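Side-chain contacts in probable porin (Pseudomonas aeruginosa, PDB 4FSP), which probably acts as an outer-membrane porin of the OprD family, a beta-barrel channel for the uptake of small solutes: residues A[179-182]-A[187-190]; A[307-312]-A[384-389]; A[315-320]-A[356-361]. All coordinates share one frame; numbering follows the deposited sequence.

Contact 1: A[179-182]-A[187-190]; sequences LALF and RFAG
L181 presses its isobutyl end against one side of the F188 ring, and this pair makes most of the contact. The CD2 methyl of L181 lies 3.4 Å from F188 CD2. The other methyl, CD1, sits 3.9 Å from F188 CE2, so the two branches spread along the CG-CD2-CE2 side of the ring, CD2 nearer the CB end and CD1 farther out. With CG anti to the backbone N of L181 (chi1 169°), the leucine reaches out from the end of the short strand 179-180 and crosses the phenylalanine side chain at about a right angle. P294 covers both residues from a neighbouring loop, and I261 adds to the cover on F188. R187 CB lies over the centre of one face, 3.9 Å from the ring plane of F188.

The other side of the contact is looser and polar. The carbonyl oxygen of F182 meets the ring edge in its plane, 3.8 Å from F188 CE2. The same oxygen takes a weak, long bond from a water, which in turn accepts a hydrogen bond from R187 NH1 at 2.9 Å. The F182 ring itself turns off to meet Y295, and the R187 guanidinium forms salt bridges with D311 and E314. The loop between strands 179-180 and 193-205 is therefore closed on itself by apolar contact, while its arginine is committed to acids elsewhere and reaches F182 O through a water weakly bound to that oxygen.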
loop_
_atom_site.group_PDB
_atom_site.type_symbol
_atom_site.label_atom_id
_atom_site.label_comp_id
_atom_site.label_asym_id
_atom_site.label_seq_id
_atom_site.Cartn_x
_atom_site.Cartn_y
_atom_site.Cartn_z
ATOM N N LEU A 179 9.202 0.953 14.891
ATOM C CA LEU A 179 8.821 1.616 13.656
ATOM C C LEU A 179 9.889 2.661 13.339
ATOM O O LEU A 179 10.428 3.308 14.244
ATOM C CB LEU A 179 7.461 2.273 13.858
ATOM C CG LEU A 179 6.548 1.345 14.662
ATOM C CD1 LEU A 179 5.665 2.119 15.637
ATOM C CD2 LEU A 179 5.708 0.509 13.726
ATOM N N ALA A 180 10.217 2.812 12.063
ATOM C CA ALA A 180 11.328 3.672 11.681
ATOM C C ALA A 180 11.026 4.491 10.432
ATOM O O ALA A 180 10.323 4.029 9.519
ATOM C CB ALA A 180 12.599 2.844 11.477
ATOM N N LEU A 181 11.564 5.707 10.397
ATOM C CA LEU A 181 11.446 6.561 9.224
ATOM C C LEU A 181 12.279 5.967 8.095
ATOM O O LEU A 181 13.467 5.709 8.265
ATOM C CB LEU A 181 11.952 7.960 9.561
ATOM C CG LEU A 181 12.121 8.881 8.355
ATOM C CD1 LEU A 181 10.748 9.181 7.746
ATOM C CD2 LEU A 181 12.834 10.155 8.778
ATOM N N PHE A 182 11.667 5.724 6.946
ATOM C CA PHE A 182 12.425 5.201 5.815
ATOM C C PHE A 182 13.305 6.279 5.172
ATOM O O PHE A 182 12.792 7.155 4.486
ATOM C CB PHE A 182 11.475 4.621 4.774
ATOM C CG PHE A 182 12.173 4.028 3.587
ATOM C CD1 PHE A 182 13.351 3.310 3.749
ATOM C CD2 PHE A 182 11.650 4.173 2.314
ATOM C CE1 PHE A 182 13.992 2.755 2.659
ATOM C CE2 PHE A 182 12.290 3.619 1.223
ATOM C CZ PHE A 182 13.459 2.906 1.397
ATOM N N ARG A 187 17.528 11.214 2.404
ATOM C CA ARG A 187 16.610 12.362 2.381
ATOM C C ARG A 187 16.515 13.097 3.711
ATOM O O ARG A 187 16.270 14.309 3.755
ATOM C CB ARG A 187 15.207 11.917 1.969
ATOM C CG ARG A 187 15.070 11.627 0.490
ATOM C CD ARG A 187 13.839 10.787 0.225
ATOM N NE ARG A 187 13.740 10.473 -1.198
ATOM C CZ ARG A 187 12.820 9.676 -1.721
ATOM N NH1 ARG A 187 11.910 9.105 -0.932
ATOM N NH2 ARG A 187 12.817 9.453 -3.028
ATOM N N PHE A 188 16.708 12.352 4.788
ATOM C CA PHE A 188 16.621 12.898 6.125
ATOM C C PHE A 188 17.957 12.696 6.837
ATOM O O PHE A 188 18.888 12.155 6.240
ATOM C CB PHE A 188 15.471 12.202 6.840
ATOM C CG PHE A 188 14.215 12.173 6.023
ATOM C CD1 PHE A 188 13.569 13.366 5.689
ATOM C CD2 PHE A 188 13.696 10.974 5.557
ATOM C CE1 PHE A 188 12.416 13.357 4.922
ATOM C CE2 PHE A 188 12.541 10.955 4.784
ATOM C CZ PHE A 188 11.895 12.151 4.461
ATOM N N ALA A 189 18.062 13.134 8.090
ATOM C CA ALA A 189 19.326 13.031 8.822
ATOM C C ALA A 189 19.740 11.580 9.108
ATOM O O ALA A 189 20.916 11.228 9.004
ATOM C CB ALA A 189 19.263 13.829 10.107
ATOM N N GLY A 190 18.770 10.752 9.473
ATOM C CA GLY A 190 19.004 9.336 9.707
ATOM C C GLY A 190 17.671 8.613 9.722
ATOM O O GLY A 190 16.635 9.263 9.572
HETATM O O HOH W 1 11.481 9.034 1.958
#

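Contact 2: A[307-312]-A[384-389]; sequences GQYNDF and ATYRSA
With CG anti to the backbone N in both tyrosines (chi1 -178° in Y309, 170° in Y386), the two side chains run toward each other and cross at about a right angle. Their ring centroids are 4.9 Å apart and the ring planes 55° from parallel, an oblique pairing. The two roles differ: Y309 brings its CD2-CE2 side over one face of Y386, with CD2 3.3 Å above that plane and offset toward the rim. The closest pair is Y309 CE2 and Y386 CD2, 3.3 Å apart.

Farther out along Y386, N310 packs against the opposite side bond of the ring, its CB 3.5 Å from Y386 CE1. Its amide is inclined to the ring plane, and N310 ND2 stands 3.1 Å above the centre of the F312 ring, so the asparagine lies between two aromatic groups. At the other end the extended Q308 side chain lies against A384, with OE1 3.7 Å from A384 CB, while its NE2 bonds to E396.

The polar links lead outside the two segments. Y386 OH is hydrogen-bonded to E358 and S391, which fix the far end of the ring, and E360 accepts bonds from the backbone N-H groups of Y309 and N310. The bend in which G307 N donates to N310 O, 2.8 Å apart, is thus laid against strand 378-388 and its neighbour 358-368. This long loop between strands 299-300 and 318-327 folds against the barrel wall, an arrangement consistent with the inward-folded loops that narrow the channel in OprD-family porins.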
loop_
_atom_site.group_PDB
_atom_site.type_symbol
_atom_site.label_atom_id
_atom_site.label_comp_id
_atom_site.label_asym_id
_atom_site.label_seq_id
_atom_site.Cartn_x
_atom_site.Cartn_y
_atom_site.Cartn_z
ATOM N N GLY A 307 6.587 3.917 -8.539
ATOM C CA GLY A 307 6.731 2.805 -9.465
ATOM C C GLY A 307 7.160 1.519 -8.777
ATOM O O GLY A 307 7.028 1.369 -7.545
ATOM N N GLN A 308 7.668 0.588 -9.575
ATOM C CA GLN A 308 8.164 -0.685 -9.061
ATOM C C GLN A 308 9.420 -0.441 -8.233
ATOM O O GLN A 308 9.690 -1.171 -7.285
ATOM C CB GLN A 308 8.442 -1.669 -10.213
ATOM C CG GLN A 308 8.974 -3.052 -9.787
ATOM C CD GLN A 308 9.262 -3.977 -10.973
ATOM O OE1 GLN A 308 8.562 -3.940 -11.995
ATOM N NE2 GLN A 308 10.298 -4.816 -10.838
ATOM N N TYR A 309 10.177 0.603 -8.571
ATOM C CA TYR A 309 11.418 0.880 -7.848
ATOM C C TYR A 309 11.440 2.256 -7.171
ATOM O O TYR A 309 11.735 2.364 -5.981
ATOM C CB TYR A 309 12.628 0.751 -8.775
ATOM C CG TYR A 309 13.935 0.989 -8.062
ATOM C CD1 TYR A 309 14.404 0.085 -7.116
ATOM C CD2 TYR A 309 14.701 2.115 -8.326
ATOM C CE1 TYR A 309 15.604 0.298 -6.451
ATOM C CE2 TYR A 309 15.901 2.337 -7.668
ATOM C CZ TYR A 309 16.348 1.426 -6.732
ATOM O OH TYR A 309 17.544 1.646 -6.082
ATOM N N ASN A 310 11.154 3.309 -7.929
ATOM C CA ASN A 310 11.362 4.665 -7.416
ATOM C C ASN A 310 10.054 5.310 -7.003
ATOM O O ASN A 310 8.984 4.951 -7.514
ATOM C CB ASN A 310 12.072 5.548 -8.451
ATOM C CG ASN A 310 12.518 6.892 -7.876
ATOM O OD1 ASN A 310 13.170 6.949 -6.823
ATOM N ND2 ASN A 310 12.169 7.980 -8.570
ATOM N N ASP A 311 10.143 6.271 -6.090
ATOM C CA ASP A 311 8.946 6.932 -5.565
ATOM C C ASP A 311 8.903 8.412 -5.944
ATOM O O ASP A 311 7.985 9.134 -5.563
ATOM C CB ASP A 311 8.875 6.763 -4.046
ATOM C CG ASP A 311 10.108 7.305 -3.337
ATOM O OD1 ASP A 311 10.994 7.875 -4.012
ATOM O OD2 ASP A 311 10.195 7.170 -2.092
ATOM N N PHE A 312 9.907 8.850 -6.698
ATOM C CA PHE A 312 9.964 10.215 -7.193
ATOM C C PHE A 312 9.609 11.204 -6.104
ATOM O O PHE A 312 8.716 12.035 -6.282
ATOM C CB PHE A 312 9.037 10.348 -8.406
ATOM C CG PHE A 312 9.464 9.476 -9.552
ATOM C CD1 PHE A 312 9.089 8.135 -9.598
ATOM C CD2 PHE A 312 10.292 9.977 -10.553
ATOM C CE1 PHE A 312 9.509 7.312 -10.633
ATOM C CE2 PHE A 312 10.718 9.156 -11.596
ATOM C CZ PHE A 312 10.341 7.821 -11.629
ATOM N N ALA A 384 11.255 -3.581 -14.647
ATOM C CA ALA A 384 11.482 -2.148 -14.503
ATOM C C ALA A 384 12.859 -1.704 -14.946
ATOM O O ALA A 384 13.850 -2.415 -14.767
ATOM C CB ALA A 384 11.235 -1.702 -13.078
ATOM N N THR A 385 12.896 -0.500 -15.507
ATOM C CA THR A 385 14.130 0.171 -15.853
ATOM C C THR A 385 14.139 1.520 -15.155
ATOM O O THR A 385 13.215 2.325 -15.340
ATOM C CB THR A 385 14.209 0.429 -17.368
ATOM O OG1 THR A 385 14.217 -0.823 -18.066
ATOM C CG2 THR A 385 15.470 1.196 -17.687
ATOM N N TYR A 386 15.177 1.764 -14.359
ATOM C CA TYR A 386 15.302 3.012 -13.605
ATOM C C TYR A 386 16.641 3.686 -13.856
ATOM O O TYR A 386 17.700 3.091 -13.655
ATOM C CB TYR A 386 15.135 2.761 -12.105
ATOM C CG TYR A 386 15.475 3.953 -11.228
ATOM C CD1 TYR A 386 14.649 5.060 -11.180
ATOM C CD2 TYR A 386 16.618 3.958 -10.439
ATOM C CE1 TYR A 386 14.949 6.142 -10.379
ATOM C CE2 TYR A 386 16.926 5.042 -9.623
ATOM C CZ TYR A 386 16.081 6.129 -9.598
ATOM O OH TYR A 386 16.359 7.223 -8.805
ATOM N N ARG A 387 16.575 4.941 -14.278
ATOM C CA ARG A 387 17.754 5.734 -14.552
ATOM C C ARG A 387 17.675 7.012 -13.729
ATOM O O ARG A 387 16.634 7.674 -13.697
ATOM C CB ARG A 387 17.817 6.086 -16.043
ATOM C CG ARG A 387 17.852 4.882 -16.963
ATOM C CD ARG A 387 19.118 4.069 -16.758
ATOM N NE ARG A 387 19.139 2.870 -17.590
ATOM C CZ ARG A 387 18.863 1.645 -17.151
ATOM N NH1 ARG A 387 18.543 1.447 -15.875
ATOM N NH2 ARG A 387 18.906 0.617 -17.992
ATOM N N SER A 388 18.774 7.362 -13.067
ATOM C CA SER A 388 18.819 8.591 -12.284
ATOM C C SER A 388 20.151 9.328 -12.411
ATOM O O SER A 388 21.202 8.702 -12.585
ATOM C CB SER A 388 18.516 8.296 -10.806
ATOM O OG SER A 388 18.573 9.491 -10.040
ATOM N N ALA A 389 20.102 10.657 -12.328
ATOM C CA ALA A 389 21.326 11.459 -12.322
ATOM C C ALA A 389 21.998 11.462 -10.951
ATOM O O ALA A 389 23.193 11.702 -10.850
ATOM C CB ALA A 389 21.031 12.879 -12.757
#

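Contact 3: A[315-320]-A[356-361]; sequences AGESSW and SREWER
E317 and E358 meet chiefly through their carboxylates. E317 OE2 and E358 OE2 are 2.6 Å apart, and E358 OE2 also lies 3.0 Å from E317 OE1, so one oxygen of E358 sits before both oxygens of E317. The side chains cross at about a right angle, with carboxylate planes 39° apart. E317 has its CG anti to the backbone N (chi1 -177°), and its extended chain delivers the carboxylate to E358. E358 instead has CG between its backbone N and carbonyl carbon (chi1 61°), which carries the acid round toward E317 although its CB sets off to one side.

Van der Waals contact is slight: E317 OE2 rests 3.3 Å from E358 CG. F312, from the loop before strand 318-327, is an apolar neighbour that touches both glutamates.

Hydrogen bonds come from other parts of the chain. E358 OE1 is bonded to Y386 OH and weakly to S388 OG, and E358 OE2 receives a weak bond from N310 ND2; E317 OE1 has a weak bond from the backbone N of E314.

Strand 336-346 lies between strands 318-327 and 358-368 in the barrel wall, so the two acids span a neighbour rather than joining adjacent strands. Both are buried, and two negative charges at this spacing would be costly; so close an approach would be expected to raise the pKa of at least one acid, which may be protonated.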
loop_
_atom_site.group_PDB
_atom_site.type_symbol
_atom_site.label_atom_id
_atom_site.label_comp_id
_atom_site.label_asym_id
_atom_site.label_seq_id
_atom_site.Cartn_x
_atom_site.Cartn_y
_atom_site.Cartn_z
ATOM N N ALA A 315 13.398 15.829 -2.305
ATOM C CA ALA A 315 13.082 17.229 -2.064
ATOM C C ALA A 315 13.035 17.977 -3.401
ATOM O O ALA A 315 13.899 17.771 -4.263
ATOM C CB ALA A 315 14.133 17.853 -1.142
ATOM N N GLY A 316 12.013 18.807 -3.599
ATOM C CA GLY A 316 11.974 19.668 -4.770
ATOM C C GLY A 316 11.515 19.027 -6.066
ATOM O O GLY A 316 11.244 19.730 -7.050
ATOM N N GLU A 317 11.389 17.702 -6.075
ATOM C CA GLU A 317 11.132 16.989 -7.327
ATOM C C GLU A 317 9.677 17.010 -7.843
ATOM O O GLU A 317 8.716 16.694 -7.119
ATOM C CB GLU A 317 11.622 15.545 -7.224
ATOM C CG GLU A 317 11.459 14.747 -8.511
ATOM C CD GLU A 317 12.035 13.340 -8.394
ATOM O OE1 GLU A 317 12.256 12.868 -7.250
ATOM O OE2 GLU A 317 12.276 12.715 -9.451
ATOM N N SER A 318 9.548 17.384 -9.113
ATOM C CA SER A 318 8.308 17.286 -9.878
ATOM C C SER A 318 8.389 16.074 -10.792
ATOM O O SER A 318 9.457 15.785 -11.337
ATOM C CB SER A 318 8.155 18.516 -10.780
ATOM O OG SER A 318 7.851 19.667 -10.020
ATOM N N SER A 319 7.266 15.386 -11.002
ATOM C CA SER A 319 7.261 14.235 -11.908
ATOM C C SER A 319 5.928 14.048 -12.629
ATOM O O SER A 319 4.866 14.420 -12.104
ATOM C CB SER A 319 7.609 12.956 -11.134
ATOM O OG SER A 319 6.645 12.722 -10.116
ATOM N N TRP A 320 5.996 13.453 -13.821
ATOM C CA TRP A 320 4.819 13.166 -14.647
ATOM C C TRP A 320 4.772 11.688 -14.929
ATOM O O TRP A 320 5.818 11.053 -15.071
ATOM C CB TRP A 320 4.919 13.875 -16.003
ATOM C CG TRP A 320 4.664 15.329 -15.947
ATOM C CD1 TRP A 320 5.595 16.328 -15.879
ATOM C CD2 TRP A 320 3.380 15.972 -15.957
ATOM N NE1 TRP A 320 4.966 17.555 -15.846
ATOM C CE2 TRP A 320 3.609 17.364 -15.893
ATOM C CE3 TRP A 320 2.062 15.504 -16.016
ATOM C CZ2 TRP A 320 2.566 18.290 -15.885
ATOM C CZ3 TRP A 320 1.027 16.426 -16.008
ATOM C CH2 TRP A 320 1.285 17.801 -15.941
ATOM N N SER A 356 19.503 16.126 -10.945
ATOM C CA SER A 356 18.149 16.470 -10.555
ATOM C C SER A 356 17.096 15.706 -11.355
ATOM O O SER A 356 15.899 15.806 -11.078
ATOM C CB SER A 356 17.949 17.978 -10.718
ATOM O OG SER A 356 18.339 18.389 -12.011
ATOM N N ARG A 357 17.538 14.950 -12.351
ATOM C CA ARG A 357 16.597 14.271 -13.232
ATOM C C ARG A 357 16.701 12.756 -13.137
ATOM O O ARG A 357 17.772 12.205 -12.842
ATOM C CB ARG A 357 16.786 14.749 -14.671
ATOM C CG ARG A 357 16.629 16.259 -14.818
ATOM C CD ARG A 357 17.078 16.750 -16.181
ATOM N NE ARG A 357 16.985 18.206 -16.268
ATOM C CZ ARG A 357 15.854 18.865 -16.507
ATOM N NH1 ARG A 357 14.719 18.201 -16.684
ATOM N NH2 ARG A 357 15.856 20.189 -16.567
ATOM N N GLU A 358 15.573 12.088 -13.373
ATOM C CA GLU A 358 15.488 10.633 -13.269
ATOM C C GLU A 358 14.206 10.151 -13.945
ATOM O O GLU A 358 13.239 10.912 -14.074
ATOM C CB GLU A 358 15.527 10.178 -11.801
ATOM C CG GLU A 358 14.365 10.708 -10.956
ATOM C CD GLU A 358 14.408 10.229 -9.514
ATOM O OE1 GLU A 358 15.368 9.521 -9.129
ATOM O OE2 GLU A 358 13.473 10.553 -8.749
ATOM N N TRP A 359 14.202 8.898 -14.392
ATOM C CA TRP A 359 13.000 8.327 -14.986
ATOM C C TRP A 359 12.896 6.822 -14.737
ATOM O O TRP A 359 13.865 6.178 -14.332
ATOM C CB TRP A 359 12.904 8.671 -16.487
ATOM C CG TRP A 359 14.015 8.106 -17.344
ATOM C CD1 TRP A 359 15.188 8.721 -17.682
ATOM C CD2 TRP A 359 14.038 6.818 -17.987
ATOM N NE1 TRP A 359 15.939 7.895 -18.486
ATOM C CE2 TRP A 359 15.260 6.735 -18.690
ATOM C CE3 TRP A 359 13.144 5.751 -18.043
ATOM C CZ2 TRP A 359 15.603 5.604 -19.437
ATOM C CZ3 TRP A 359 13.498 4.627 -18.778
ATOM C CH2 TRP A 359 14.715 4.565 -19.464
ATOM N N GLU A 360 11.708 6.272 -14.974
ATOM C CA GLU A 360 11.458 4.850 -14.777
ATOM C C GLU A 360 10.372 4.361 -15.736
ATOM O O GLU A 360 9.357 5.041 -15.937
ATOM C CB GLU A 360 11.042 4.566 -13.314
ATOM C CG GLU A 360 10.796 3.067 -13.019
ATOM C CD GLU A 360 10.629 2.734 -11.524
ATOM O OE1 GLU A 360 11.134 3.487 -10.655
ATOM O OE2 GLU A 360 10.008 1.685 -11.216
ATOM N N ARG A 361 10.585 3.190 -16.330
ATOM C CA ARG A 361 9.543 2.527 -17.115
ATOM C C ARG A 361 9.250 1.169 -16.500
ATOM O O ARG A 361 10.157 0.345 -16.331
ATOM C CB ARG A 361 9.948 2.369 -18.603
ATOM C CG ARG A 361 9.295 1.154 -19.305
ATOM C CD ARG A 361 9.330 1.244 -20.817
ATOM N NE ARG A 361 8.325 2.178 -21.319
ATOM C CZ ARG A 361 7.304 1.847 -22.105
ATOM N NH1 ARG A 361 7.142 0.592 -22.508
ATOM N NH2 ARG A 361 6.447 2.783 -22.493
#

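Contacts 2 and 3 are buried and contiguous, their centres about 9 Å apart, and they rest on neighbouring barrel strands, 378-388 and 358-368. Contact 3 is nested within the chain closed by contact 2. Contact 1 is only partly buried, its centre is about 20 Å from the centres of the others, and it closes a short loop between strands 179-180 and 193-205. Their chemistry follows place: leucine against phenylalanine in contact 1, crossed tyrosines with an asparagine in contact 2, paired acids in contact 3. The joints between them are polar. R187 reaches D311 from contact 1 by a salt bridge, whereas acids of contact 3 hold both a side chain and the loop backbone of contact 2.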